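Local coordinates for endo-polygalacturonase (Pectobacterium carotovorum subsp. carotovorum, PDB 1BHE), which hydrolyses the alpha-1,4 bonds within polygalacturonic acid, the pectin backbone of plant cell walls, and so helps the bacterium macerate and soft-rot plant tissue, at residues T190-P195 / S217-G222; N245-G250 / D268-N273; N298-N303 / T334-G339. One frame throughout, in Å; residues are numbered along the deposited sequence.

Contact 1: T190-P195 / S217-G222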
ATOM      1  N   THR A 190      -1.995   5.411  10.661  1.00  7.69           N
ATOM      2  CA  THR A 190      -2.437   5.763   9.320  1.00  7.58           C
ATOM      3  C   THR A 190      -3.784   5.080   9.095  1.00  7.48           C
ATOM      4  O   THR A 190      -3.895   3.877   9.340  1.00  8.09           O
ATOM      5  CB  THR A 190      -1.441   5.315   8.237  1.00  7.33           C
ATOM      6  OG1 THR A 190      -0.249   6.109   8.322  1.00  8.00           O
ATOM      7  CG2 THR A 190      -2.019   5.487   6.840  1.00  7.37           C
ATOM      8  N   THR A 191      -4.784   5.851   8.686  1.00  6.63           N
ATOM      9  CA  THR A 191      -6.087   5.260   8.380  1.00  7.19           C
ATOM     10  C   THR A 191      -6.288   5.283   6.870  1.00  7.07           C
ATOM     11  O   THR A 191      -6.107   6.336   6.265  1.00  6.79           O
ATOM     12  CB  THR A 191      -7.236   6.011   9.082  1.00  7.03           C
ATOM     13  OG1 THR A 191      -7.071   5.813  10.495  1.00  7.56           O
ATOM     14  CG2 THR A 191      -8.595   5.466   8.667  1.00  7.75           C
ATOM     15  N   ILE A 192      -6.613   4.143   6.278  1.00  7.30           N
ATOM     16  CA  ILE A 192      -6.885   4.053   4.848  1.00  7.25           C
ATOM     17  C   ILE A 192      -8.314   3.519   4.683  1.00  8.30           C
ATOM     18  O   ILE A 192      -8.640   2.471   5.250  1.00  8.62           O
ATOM     19  CB  ILE A 192      -5.896   3.150   4.092  1.00  7.01           C
ATOM     20  CG1 ILE A 192      -4.582   3.902   3.852  1.00  6.72           C
ATOM     21  CG2 ILE A 192      -6.440   2.667   2.747  1.00  6.40           C
ATOM     22  CD1 ILE A 192      -3.400   2.989   3.592  1.00  7.27           C
ATOM     23  N   LYS A 193      -9.139   4.237   3.922  1.00  8.53           N
ATOM     24  CA  LYS A 193     -10.515   3.800   3.711  1.00  8.66           C
ATOM     25  C   LYS A 193     -10.976   4.095   2.286  1.00  8.43           C
ATOM     26  O   LYS A 193     -11.153   5.235   1.863  1.00  7.38           O
ATOM     27  CB  LYS A 193     -11.472   4.422   4.722  1.00  9.73           C
ATOM     28  CG  LYS A 193     -12.902   3.922   4.657  1.00 11.32           C
ATOM     29  CD  LYS A 193     -13.035   2.414   4.836  1.00 12.99           C
ATOM     30  CE  LYS A 193     -14.505   2.011   4.733  1.00 14.35           C
ATOM     31  NZ  LYS A 193     -14.731   0.595   5.129  1.00 15.32           N
ATOM     32  N   THR A 194     -11.172   3.019   1.552  1.00  7.95           N
ATOM     33  CA  THR A 194     -11.610   3.017   0.161  1.00  8.73           C
ATOM     34  C   THR A 194     -12.541   1.826  -0.016  1.00  9.04           C
ATOM     35  O   THR A 194     -12.344   0.783   0.607  1.00  9.54           O
ATOM     36  CB  THR A 194     -10.384   2.946  -0.767  1.00  8.53           C
ATOM     37  OG1 THR A 194      -9.801   4.265  -0.838  1.00  8.43           O
ATOM     38  CG2 THR A 194     -10.701   2.505  -2.180  1.00  7.57           C
ATOM     39  N   PRO A 195     -13.609   1.987  -0.782  1.00 10.53           N
ATOM     40  CA  PRO A 195     -14.593   0.935  -0.973  1.00 10.40           C
ATOM     41  C   PRO A 195     -13.991  -0.384  -1.407  1.00 11.19           C
ATOM     42  O   PRO A 195     -13.109  -0.481  -2.263  1.00 11.23           O
ATOM     43  CB  PRO A 195     -15.544   1.502  -2.019  1.00 11.04           C
ATOM     44  CG  PRO A 195     -15.403   2.983  -1.911  1.00 10.79           C
ATOM     45  CD  PRO A 195     -13.966   3.228  -1.515  1.00 10.25           C
ATOM     46  N   SER A 217      -2.202   1.104  12.703  1.00  8.13           N
ATOM     47  CA  SER A 217      -2.932   1.630  11.563  1.00  8.33           C
ATOM     48  C   SER A 217      -4.174   0.806  11.265  1.00  8.79           C
ATOM     49  O   SER A 217      -4.366  -0.293  11.779  1.00  8.51           O
ATOM     50  CB  SER A 217      -1.984   1.712  10.358  1.00  8.54           C
ATOM     51  OG  SER A 217      -0.944   2.647  10.617  1.00  8.37           O
ATOM     52  N   ASN A 218      -5.044   1.379  10.450  1.00  8.88           N
ATOM     53  CA  ASN A 218      -6.332   0.772  10.107  1.00  8.86           C
ATOM     54  C   ASN A 218      -6.514   0.829   8.598  1.00  8.43           C
ATOM     55  O   ASN A 218      -6.616   1.925   8.042  1.00  7.71           O
ATOM     56  CB  ASN A 218      -7.425   1.569  10.829  1.00 10.45           C
ATOM     57  CG  ASN A 218      -8.735   0.803  10.816  1.00 12.39           C
ATOM     58  OD1 ASN A 218      -9.181   0.432   9.733  1.00 12.98           O
ATOM     59  ND2 ASN A 218      -9.294   0.560  11.995  1.00 12.63           N
ATOM     60  N   ILE A 219      -6.466  -0.324   7.935  1.00  7.40           N
ATOM     61  CA  ILE A 219      -6.536  -0.338   6.473  1.00  7.44           C
ATOM     62  C   ILE A 219      -7.712  -1.130   5.928  1.00  7.26           C
ATOM     63  O   ILE A 219      -7.816  -2.339   6.119  1.00  8.03           O
ATOM     64  CB  ILE A 219      -5.223  -0.885   5.873  1.00  7.70           C
ATOM     65  CG1 ILE A 219      -4.016  -0.043   6.312  1.00  8.06           C
ATOM     66  CG2 ILE A 219      -5.286  -0.917   4.350  1.00  7.67           C
ATOM     67  CD1 ILE A 219      -2.672  -0.634   5.937  1.00  7.37           C
ATOM     68  N   ALA A 220      -8.599  -0.440   5.219  1.00  6.91           N
ATOM     69  CA  ALA A 220      -9.762  -1.067   4.584  1.00  6.93           C
ATOM     70  C   ALA A 220      -9.835  -0.516   3.161  1.00  7.29           C
ATOM     71  O   ALA A 220      -9.952   0.697   2.976  1.00  7.26           O
ATOM     72  CB  ALA A 220     -11.039  -0.789   5.344  1.00  6.68           C
ATOM     73  N   THR A 221      -9.735  -1.402   2.176  1.00  7.13           N
ATOM     74  CA  THR A 221      -9.721  -0.936   0.784  1.00  7.96           C
ATOM     75  C   THR A 221     -10.226  -2.027  -0.143  1.00  8.57           C
ATOM     76  O   THR A 221     -10.896  -2.954   0.324  1.00  9.67           O
ATOM     77  CB  THR A 221      -8.289  -0.498   0.415  1.00  7.38           C
ATOM     78  OG1 THR A 221      -8.255   0.082  -0.891  1.00  6.82           O
ATOM     79  CG2 THR A 221      -7.321  -1.679   0.471  1.00  6.80           C
ATOM     80  N   GLY A 222      -9.958  -1.904  -1.431  1.00  8.49           N
ATOM     81  CA  GLY A 222     -10.427  -2.869  -2.409  1.00  9.78           C
ATOM     82  C   GLY A 222      -9.417  -3.986  -2.626  1.00  9.93           C
ATOM     83  O   GLY A 222      -9.775  -5.157  -2.499  1.00 10.84           O
TER
HETATM   84  O   HOH W   1     -10.133   2.119   7.700  1.00 10.50           O
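The flat carboxamide of N218 stands on the same face of the sheet as T191 and K193. It meets I192 through a water that donates to N218 OD1 at 2.8 Å and also to I192 O. The strands run parallel, with T191 beside N218, I192 beside I219 and K193 beside A220. I192 is held at both backbone ends. Its N donates to N218 O at 2.8 Å, and its O accepts A220 N at 2.9 Å. A side chain continues the pattern: S217 OG accepts T190 N at 3.0 Å, with an N-H...O angle of 162°. This OG also bonds A215 O. On the other face I192 and I219 lie side by side, CG2 to CG2 4.1 Å. K193 bends at chi2 (57°), which brings its CD to 3.8 Å from A220 CB. T194 and T221 also run side by side, but their hydroxyls bond other residues. T194 OG1 meets H176 and S172; T221 OG1 meets T201 O. Between the strands, from T190 N to T194 N, backbone bonds and the S217 hydroxyl thus satisfy the polar groups, and the second segment leads directly to D223, the predicted proton donor.

Contact 2: N245-G250 / D268-N273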
ATOM      1  N   ASN A 245      -2.018  -3.764  14.127  1.00 10.22           N
ATOM      2  CA  ASN A 245      -2.885  -3.200  13.102  1.00 10.40           C
ATOM      3  C   ASN A 245      -4.252  -3.867  13.014  1.00 10.89           C
ATOM      4  O   ASN A 245      -4.474  -4.979  13.491  1.00  9.93           O
ATOM      5  CB  ASN A 245      -2.200  -3.326  11.729  1.00  9.91           C
ATOM      6  CG  ASN A 245      -0.920  -2.513  11.637  1.00  9.85           C
ATOM      7  OD1 ASN A 245      -0.949  -1.285  11.675  1.00  8.97           O
ATOM      8  ND2 ASN A 245       0.193  -3.229  11.520  1.00  9.80           N
ATOM      9  N   ASP A 246      -5.159  -3.174  12.335  1.00 11.04           N
ATOM     10  CA  ASP A 246      -6.510  -3.646  12.077  1.00 12.65           C
ATOM     11  C   ASP A 246      -6.794  -3.557  10.576  1.00 11.91           C
ATOM     12  O   ASP A 246      -6.680  -2.459  10.016  1.00 11.67           O
ATOM     13  CB  ASP A 246      -7.562  -2.801  12.795  1.00 14.42           C
ATOM     14  CG  ASP A 246      -7.606  -3.033  14.292  1.00 16.74           C
ATOM     15  OD1 ASP A 246      -8.230  -4.027  14.721  1.00 18.35           O
ATOM     16  OD2 ASP A 246      -7.013  -2.229  15.041  1.00 17.88           O
ATOM     17  N   PHE A 247      -7.089  -4.669   9.927  1.00 11.18           N
ATOM     18  CA  PHE A 247      -7.381  -4.642   8.493  1.00 11.07           C
ATOM     19  C   PHE A 247      -8.853  -5.013   8.262  1.00 11.43           C
ATOM     20  O   PHE A 247      -9.398  -5.929   8.887  1.00 10.84           O
ATOM     21  CB  PHE A 247      -6.475  -5.550   7.689  1.00 11.12           C
ATOM     22  CG  PHE A 247      -5.028  -5.214   7.515  1.00 11.36           C
ATOM     23  CD1 PHE A 247      -4.435  -4.094   8.063  1.00 11.87           C
ATOM     24  CD2 PHE A 247      -4.225  -6.060   6.758  1.00 11.82           C
ATOM     25  CE1 PHE A 247      -3.098  -3.809   7.896  1.00 11.99           C
ATOM     26  CE2 PHE A 247      -2.881  -5.791   6.569  1.00 12.22           C
ATOM     27  CZ  PHE A 247      -2.319  -4.668   7.141  1.00 12.00           C
ATOM     28  N   GLY A 248      -9.502  -4.239   7.401  1.00 11.05           N
ATOM     29  CA  GLY A 248     -10.895  -4.466   7.039  1.00 10.80           C
ATOM     30  C   GLY A 248     -10.978  -5.138   5.674  1.00 10.69           C
ATOM     31  O   GLY A 248     -10.216  -6.060   5.368  1.00 10.92           O
ATOM     32  N   THR A 249     -11.898  -4.677   4.825  1.00 10.71           N
ATOM     33  CA  THR A 249     -12.017  -5.255   3.492  1.00 10.00           C
ATOM     34  C   THR A 249     -10.680  -5.131   2.761  1.00 10.26           C
ATOM     35  O   THR A 249      -9.843  -4.286   3.092  1.00 10.08           O
ATOM     36  CB  THR A 249     -13.107  -4.607   2.628  1.00 10.89           C
ATOM     37  OG1 THR A 249     -12.783  -3.224   2.437  1.00  9.90           O
ATOM     38  CG2 THR A 249     -14.473  -4.735   3.280  1.00 10.63           C
ATOM     39  N   GLY A 250     -10.521  -5.941   1.721  1.00  9.54           N
ATOM     40  CA  GLY A 250      -9.300  -5.892   0.924  1.00 10.45           C
ATOM     41  C   GLY A 250      -8.846  -7.284   0.518  1.00 10.87           C
ATOM     42  O   GLY A 250      -9.558  -8.265   0.746  1.00 10.86           O
ATOM     43  N   ASP A 268       3.017  -9.117  13.545  1.00 12.98           N
ATOM     44  CA  ASP A 268       2.535  -9.458  14.876  1.00 14.31           C
ATOM     45  C   ASP A 268       1.372  -8.565  15.296  1.00 14.45           C
ATOM     46  O   ASP A 268       1.376  -7.353  15.063  1.00 14.59           O
ATOM     47  CB  ASP A 268       3.653  -9.356  15.925  1.00 14.29           C
ATOM     48  CG  ASP A 268       3.176  -9.781  17.306  1.00 15.52           C
ATOM     49  OD1 ASP A 268       2.766 -10.949  17.471  1.00 15.11           O
ATOM     50  OD2 ASP A 268       3.197  -8.954  18.241  1.00 16.38           O
ATOM     51  N   ASP A 269       0.382  -9.163  15.946  1.00 14.24           N
ATOM     52  CA  ASP A 269      -0.787  -8.463  16.442  1.00 14.07           C
ATOM     53  C   ASP A 269      -1.530  -7.789  15.285  1.00 14.27           C
ATOM     54  O   ASP A 269      -1.442  -6.578  15.074  1.00 13.25           O
ATOM     55  CB  ASP A 269      -0.426  -7.443  17.522  1.00 14.38           C
ATOM     56  CG  ASP A 269      -1.654  -6.839  18.178  1.00 15.00           C
ATOM     57  OD1 ASP A 269      -2.771  -7.373  17.969  1.00 15.83           O
ATOM     58  OD2 ASP A 269      -1.524  -5.832  18.902  1.00 14.84           O
ATOM     59  N   LEU A 270      -2.258  -8.611  14.543  1.00 13.90           N
ATOM     60  CA  LEU A 270      -3.023  -8.154  13.395  1.00 14.60           C
ATOM     61  C   LEU A 270      -4.465  -8.651  13.471  1.00 15.09           C
ATOM     62  O   LEU A 270      -4.707  -9.861  13.476  1.00 15.41           O
ATOM     63  CB  LEU A 270      -2.388  -8.627  12.084  1.00 13.61           C
ATOM     64  CG  LEU A 270      -3.168  -8.313  10.800  1.00 13.96           C
ATOM     65  CD1 LEU A 270      -3.392  -6.820  10.635  1.00 14.59           C
ATOM     66  CD2 LEU A 270      -2.450  -8.888   9.585  1.00 13.62           C
ATOM     67  N   LYS A 271      -5.395  -7.706  13.555  1.00 16.02           N
ATOM     68  CA  LYS A 271      -6.814  -8.075  13.601  1.00 17.30           C
ATOM     69  C   LYS A 271      -7.413  -7.871  12.215  1.00 16.82           C
ATOM     70  O   LYS A 271      -7.237  -6.817  11.601  1.00 16.12           O
ATOM     71  CB  LYS A 271      -7.565  -7.269  14.653  1.00 18.66           C
ATOM     72  CG  LYS A 271      -7.572  -7.906  16.035  1.00 20.82           C
ATOM     73  CD  LYS A 271      -6.676  -7.155  17.007  1.00 22.33           C
ATOM     74  CE  LYS A 271      -7.424  -6.820  18.292  1.00 23.63           C
ATOM     75  NZ  LYS A 271      -7.342  -5.364  18.603  1.00 24.26           N
ATOM     76  N   MET A 272      -8.065  -8.908  11.688  1.00 16.61           N
ATOM     77  CA  MET A 272      -8.658  -8.838  10.357  1.00 16.13           C
ATOM     78  C   MET A 272     -10.155  -9.130  10.392  1.00 17.03           C
ATOM     79  O   MET A 272     -10.591 -10.128  10.973  1.00 16.78           O
ATOM     80  CB  MET A 272      -7.951  -9.803   9.408  1.00 15.85           C
ATOM     81  CG  MET A 272      -6.437  -9.683   9.389  1.00 15.50           C
ATOM     82  SD  MET A 272      -5.612 -10.750   8.213  1.00 15.99           S
ATOM     83  CE  MET A 272      -5.856  -9.852   6.684  1.00 15.59           C
ATOM     84  N   ASN A 273     -10.946  -8.253   9.778  1.00 16.90           N
ATOM     85  CA  ASN A 273     -12.389  -8.452   9.730  1.00 17.55           C
ATOM     86  C   ASN A 273     -12.920  -8.181   8.327  1.00 16.97           C
ATOM     87  O   ASN A 273     -12.896  -7.041   7.866  1.00 16.18           O
ATOM     88  CB  ASN A 273     -13.120  -7.571  10.743  1.00 18.89           C
ATOM     89  CG  ASN A 273     -14.589  -7.930  10.877  1.00 20.59           C
ATOM     90  OD1 ASN A 273     -15.224  -8.415   9.941  1.00 20.50           O
ATOM     91  ND2 ASN A 273     -15.154  -7.696  12.062  1.00 21.76           N
TER
HETATM   92  O   HOH W   2       0.084  -6.084  12.639  1.00  9.29           O
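F247 and L270 make the central side-chain contact. L270 CD1 sits over one face of the F247 ring, 3.8 Å from the ring centroid and 9° off the ring normal. This is a CH-pi contact. The leucine carries CG anti to its backbone N (chi1 175°), and its end leans across to the aromatic strand. The same CD1 touches N245 CB at 3.9 Å. M272 lies alongside F247, and its CE comes obliquely to the ring, 4.1 Å from F247 CD2.

The opposite face of the sheet is polar. D246 and K271 run side by side there. D246 OD1 rests 3.3 Å from K271 CB, while K271 NZ is 4.2 Å from D246 OD1. That is too far for a salt bridge, so any attraction between the charges is probably modest.

The backbone sets these pairs. K271 N donates to N245 O, F247 N to K271 O at 2.7 Å, and N273 N to F247 O. N245 N reaches D269 O at 3.0 Å, just where the chain turns a corner. A water accepts from N245 ND2 and may donate to D269 O.

Further out, other residues hold the polar ends. N245 OD1 takes S217 N, and N245 ND2 gives to I214 O. D269 OD2 is bonded to H244 ND1. T249 OG1 bonds T221 O. The T249 side chain is about 8 Å from that of H251, a probable active-site residue.

Strand 218-220 pairs with strand 245-247 and packs I219 against F247. On the other side, strand 258-273 pairs with strand 290-302, where M272 meets M301. M253 of strand 253-256 touches both F247 and L270.

Contact 3: N298-N303 / T334-G339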
ATOM      1  N   ASN A 298       0.152 -13.898  16.417  1.00 17.19           N
ATOM      2  CA  ASN A 298      -0.941 -13.173  17.045  1.00 17.47           C
ATOM      3  C   ASN A 298      -1.855 -12.506  16.022  1.00 17.62           C
ATOM      4  O   ASN A 298      -2.129 -11.306  16.067  1.00 16.50           O
ATOM      5  CB  ASN A 298      -0.402 -12.160  18.060  1.00 18.56           C
ATOM      6  CG  ASN A 298      -1.487 -11.651  18.983  1.00 19.63           C
ATOM      7  OD1 ASN A 298      -2.617 -12.152  18.968  1.00 21.27           O
ATOM      8  ND2 ASN A 298      -1.187 -10.648  19.793  1.00 20.23           N
ATOM      9  N   VAL A 299      -2.338 -13.321  15.085  1.00 18.01           N
ATOM     10  CA  VAL A 299      -3.246 -12.856  14.041  1.00 18.92           C
ATOM     11  C   VAL A 299      -4.652 -13.392  14.319  1.00 19.62           C
ATOM     12  O   VAL A 299      -4.818 -14.607  14.468  1.00 20.03           O
ATOM     13  CB  VAL A 299      -2.797 -13.322  12.648  1.00 18.81           C
ATOM     14  CG1 VAL A 299      -3.684 -12.728  11.557  1.00 18.94           C
ATOM     15  CG2 VAL A 299      -1.345 -12.955  12.374  1.00 18.73           C
ATOM     16  N   VAL A 300      -5.641 -12.518  14.439  1.00 19.81           N
ATOM     17  CA  VAL A 300      -7.020 -12.934  14.691  1.00 20.60           C
ATOM     18  C   VAL A 300      -7.900 -12.509  13.513  1.00 20.72           C
ATOM     19  O   VAL A 300      -7.982 -11.318  13.209  1.00 20.02           O
ATOM     20  CB  VAL A 300      -7.588 -12.354  15.991  1.00 20.94           C
ATOM     21  CG1 VAL A 300      -9.047 -12.757  16.190  1.00 21.36           C
ATOM     22  CG2 VAL A 300      -6.773 -12.796  17.204  1.00 21.48           C
ATOM     23  N   MET A 301      -8.535 -13.473  12.851  1.00 21.34           N
ATOM     24  CA  MET A 301      -9.373 -13.180  11.697  1.00 22.03           C
ATOM     25  C   MET A 301     -10.846 -13.525  11.897  1.00 22.16           C
ATOM     26  O   MET A 301     -11.209 -14.521  12.519  1.00 21.49           O
ATOM     27  CB  MET A 301      -8.871 -13.934  10.463  1.00 22.21           C
ATOM     28  CG  MET A 301      -7.461 -13.581  10.023  1.00 22.78           C
ATOM     29  SD  MET A 301      -6.820 -14.756   8.821  1.00 23.17           S
ATOM     30  CE  MET A 301      -5.325 -15.311   9.631  1.00 23.56           C
ATOM     31  N   LYS A 302     -11.702 -12.683  11.335  1.00 21.95           N
ATOM     32  CA  LYS A 302     -13.148 -12.814  11.378  1.00 22.50           C
ATOM     33  C   LYS A 302     -13.708 -12.522   9.980  1.00 22.01           C
ATOM     34  O   LYS A 302     -13.385 -11.492   9.386  1.00 20.95           O
ATOM     35  CB  LYS A 302     -13.805 -11.832  12.340  1.00 23.86           C
ATOM     36  CG  LYS A 302     -13.455 -11.867  13.808  1.00 25.58           C
ATOM     37  CD  LYS A 302     -14.455 -11.075  14.644  1.00 27.21           C
ATOM     38  CE  LYS A 302     -13.793  -9.931  15.397  1.00 28.03           C
ATOM     39  NZ  LYS A 302     -13.731 -10.196  16.864  1.00 28.95           N
ATOM     40  N   ASN A 303     -14.524 -13.416   9.441  1.00 21.26           N
ATOM     41  CA  ASN A 303     -15.122 -13.240   8.126  1.00 21.01           C
ATOM     42  C   ASN A 303     -14.099 -13.102   7.005  1.00 20.12           C
ATOM     43  O   ASN A 303     -14.277 -12.340   6.050  1.00 19.63           O
ATOM     44  CB  ASN A 303     -16.079 -12.042   8.131  1.00 22.01           C
ATOM     45  CG  ASN A 303     -17.309 -12.236   8.993  1.00 22.89           C
ATOM     46  OD1 ASN A 303     -17.857 -13.331   9.103  1.00 23.33           O
ATOM     47  ND2 ASN A 303     -17.772 -11.175   9.638  1.00 23.65           N
ATOM     48  N   THR A 334      -5.527 -17.377  14.663  1.00 24.99           N
ATOM     49  CA  THR A 334      -6.885 -17.876  14.788  1.00 25.33           C
ATOM     50  C   THR A 334      -7.822 -17.302  13.724  1.00 25.66           C
ATOM     51  O   THR A 334      -7.799 -16.113  13.411  1.00 25.40           O
ATOM     52  CB  THR A 334      -7.508 -17.530  16.158  1.00 25.63           C
ATOM     53  OG1 THR A 334      -6.643 -17.908  17.235  1.00 25.66           O
ATOM     54  CG2 THR A 334      -8.848 -18.233  16.340  1.00 25.69           C
ATOM     55  N   SER A 335      -8.686 -18.162  13.202  1.00 25.42           N
ATOM     56  CA  SER A 335      -9.712 -17.776  12.246  1.00 25.57           C
ATOM     57  C   SER A 335     -11.059 -18.214  12.828  1.00 26.16           C
ATOM     58  O   SER A 335     -11.309 -19.408  13.002  1.00 25.88           O
ATOM     59  CB  SER A 335      -9.487 -18.368  10.863  1.00 24.87           C
ATOM     60  OG  SER A 335     -10.392 -17.786   9.941  1.00 24.66           O
ATOM     61  N   GLU A 336     -11.894 -17.243  13.169  1.00 26.63           N
ATOM     62  CA  GLU A 336     -13.164 -17.502  13.824  1.00 27.55           C
ATOM     63  C   GLU A 336     -14.287 -17.987  12.929  1.00 27.49           C
ATOM     64  O   GLU A 336     -15.305 -18.468  13.449  1.00 27.02           O
ATOM     65  CB  GLU A 336     -13.603 -16.231  14.577  1.00 28.30           C
ATOM     66  CG  GLU A 336     -12.816 -16.021  15.863  1.00 29.35           C
ATOM     67  CD  GLU A 336     -13.060 -14.679  16.515  1.00 30.17           C
ATOM     68  OE1 GLU A 336     -14.166 -14.115  16.388  1.00 30.54           O
ATOM     69  OE2 GLU A 336     -12.123 -14.172  17.169  1.00 30.70           O
ATOM     70  N   THR A 337     -14.185 -17.806  11.616  1.00 27.27           N
ATOM     71  CA  THR A 337     -15.248 -18.223  10.713  1.00 27.26           C
ATOM     72  C   THR A 337     -14.730 -19.188   9.653  1.00 27.05           C
ATOM     73  O   THR A 337     -13.538 -19.292   9.385  1.00 26.65           O
ATOM     74  CB  THR A 337     -15.932 -17.043   9.997  1.00 27.25           C
ATOM     75  OG1 THR A 337     -14.923 -16.258   9.348  1.00 26.83           O
ATOM     76  CG2 THR A 337     -16.718 -16.177  10.966  1.00 27.25           C
ATOM     77  N   LYS A 338     -15.669 -19.900   9.041  1.00 27.03           N
ATOM     78  CA  LYS A 338     -15.382 -20.885   8.012  1.00 26.96           C
ATOM     79  C   LYS A 338     -14.612 -20.293   6.840  1.00 26.74           C
ATOM     80  O   LYS A 338     -15.041 -19.295   6.263  1.00 26.40           O
ATOM     81  CB  LYS A 338     -16.702 -21.494   7.532  1.00 27.88           C
ATOM     82  CG  LYS A 338     -16.567 -22.575   6.470  1.00 28.78           C
ATOM     83  CD  LYS A 338     -17.944 -22.927   5.911  1.00 29.30           C
ATOM     84  CE  LYS A 338     -17.858 -24.057   4.903  1.00 29.98           C
ATOM     85  NZ  LYS A 338     -19.169 -24.753   4.747  1.00 30.88           N
ATOM     86  N   GLY A 339     -13.506 -20.928   6.459  1.00 26.09           N
ATOM     87  CA  GLY A 339     -12.705 -20.448   5.339  1.00 25.55           C
ATOM     88  C   GLY A 339     -11.876 -21.564   4.723  1.00 25.32           C
ATOM     89  O   GLY A 339     -11.930 -22.719   5.156  1.00 25.86           O
TER
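M301 N donates to T334 O at 2.8 Å, the shortest of the three backbone bonds that join these strands. T334 N donates in turn to V299 O at 2.9 Å. E336 N gives to M301 O with an N-H...O angle of 177°, almost straight. M301 is therefore bonded to the second strand through both its N and its O. V300 pairs with T334 and M301 with S335, in parallel register.

E336 points toward the first strand. Its first torsion (chi1 -76°) sets CG beside its own backbone N, and the chain then runs out extended, next to K302. E336 OE1 lies 3.5 Å from K302 CG, and K302 NZ is 4.0 Å from the same oxygen, a long salt bridge. K302 CG and CD both lie against E336 OE1; the bends at chi3 and chi4 come beyond them and set where NZ ends up. The other oxygen, E336 OE2, comes to 3.5 Å from V300 CG1. The carboxylate thus rests on both a charged and an apolar side chain.

Past the paired strands the contact continues through side chains. T337 OG1 is 2.9 Å from N303 N, and T337 CG2 meets N303 OD1 at 3.6 Å. The threonine torsion (chi1 54°) places OG1 between its backbone N and carbonyl carbon, facing the backbone of N303. On the buried side M301 CB approaches S335 OG at 4.2 Å. P307 of strand 306-311 touches both M301 and S335.

The contact lies away from the active site. Short parallel strands from successive coils, stacked in register, are the hallmark of the right-handed parallel beta-helix of family 28 glycosyl hydrolases. Here they join two of its later coils.

Overall arrangement
From the N terminus, the chain meets contact 1 first, which closes a loop of 21 residues between 190-195 and 217-222. Contact 2 follows, closing 17 residues between 245-250 and 268-273, and contact 3 closes 30 residues between 298-303 and 334-339. The three come in series; none nests in or crosses another. Contacts 1 and 2 touch, since strands 218-220 and 245-247 are neighbours. Contacts 2 and 3 touch likewise through strands 258-273 and 290-302. Contacts 1 and 3 stay about 11 Å apart at their nearest atoms. Together they join consecutive coils along one wall of the beta-helix, from beside the probable active site toward the C-terminal end.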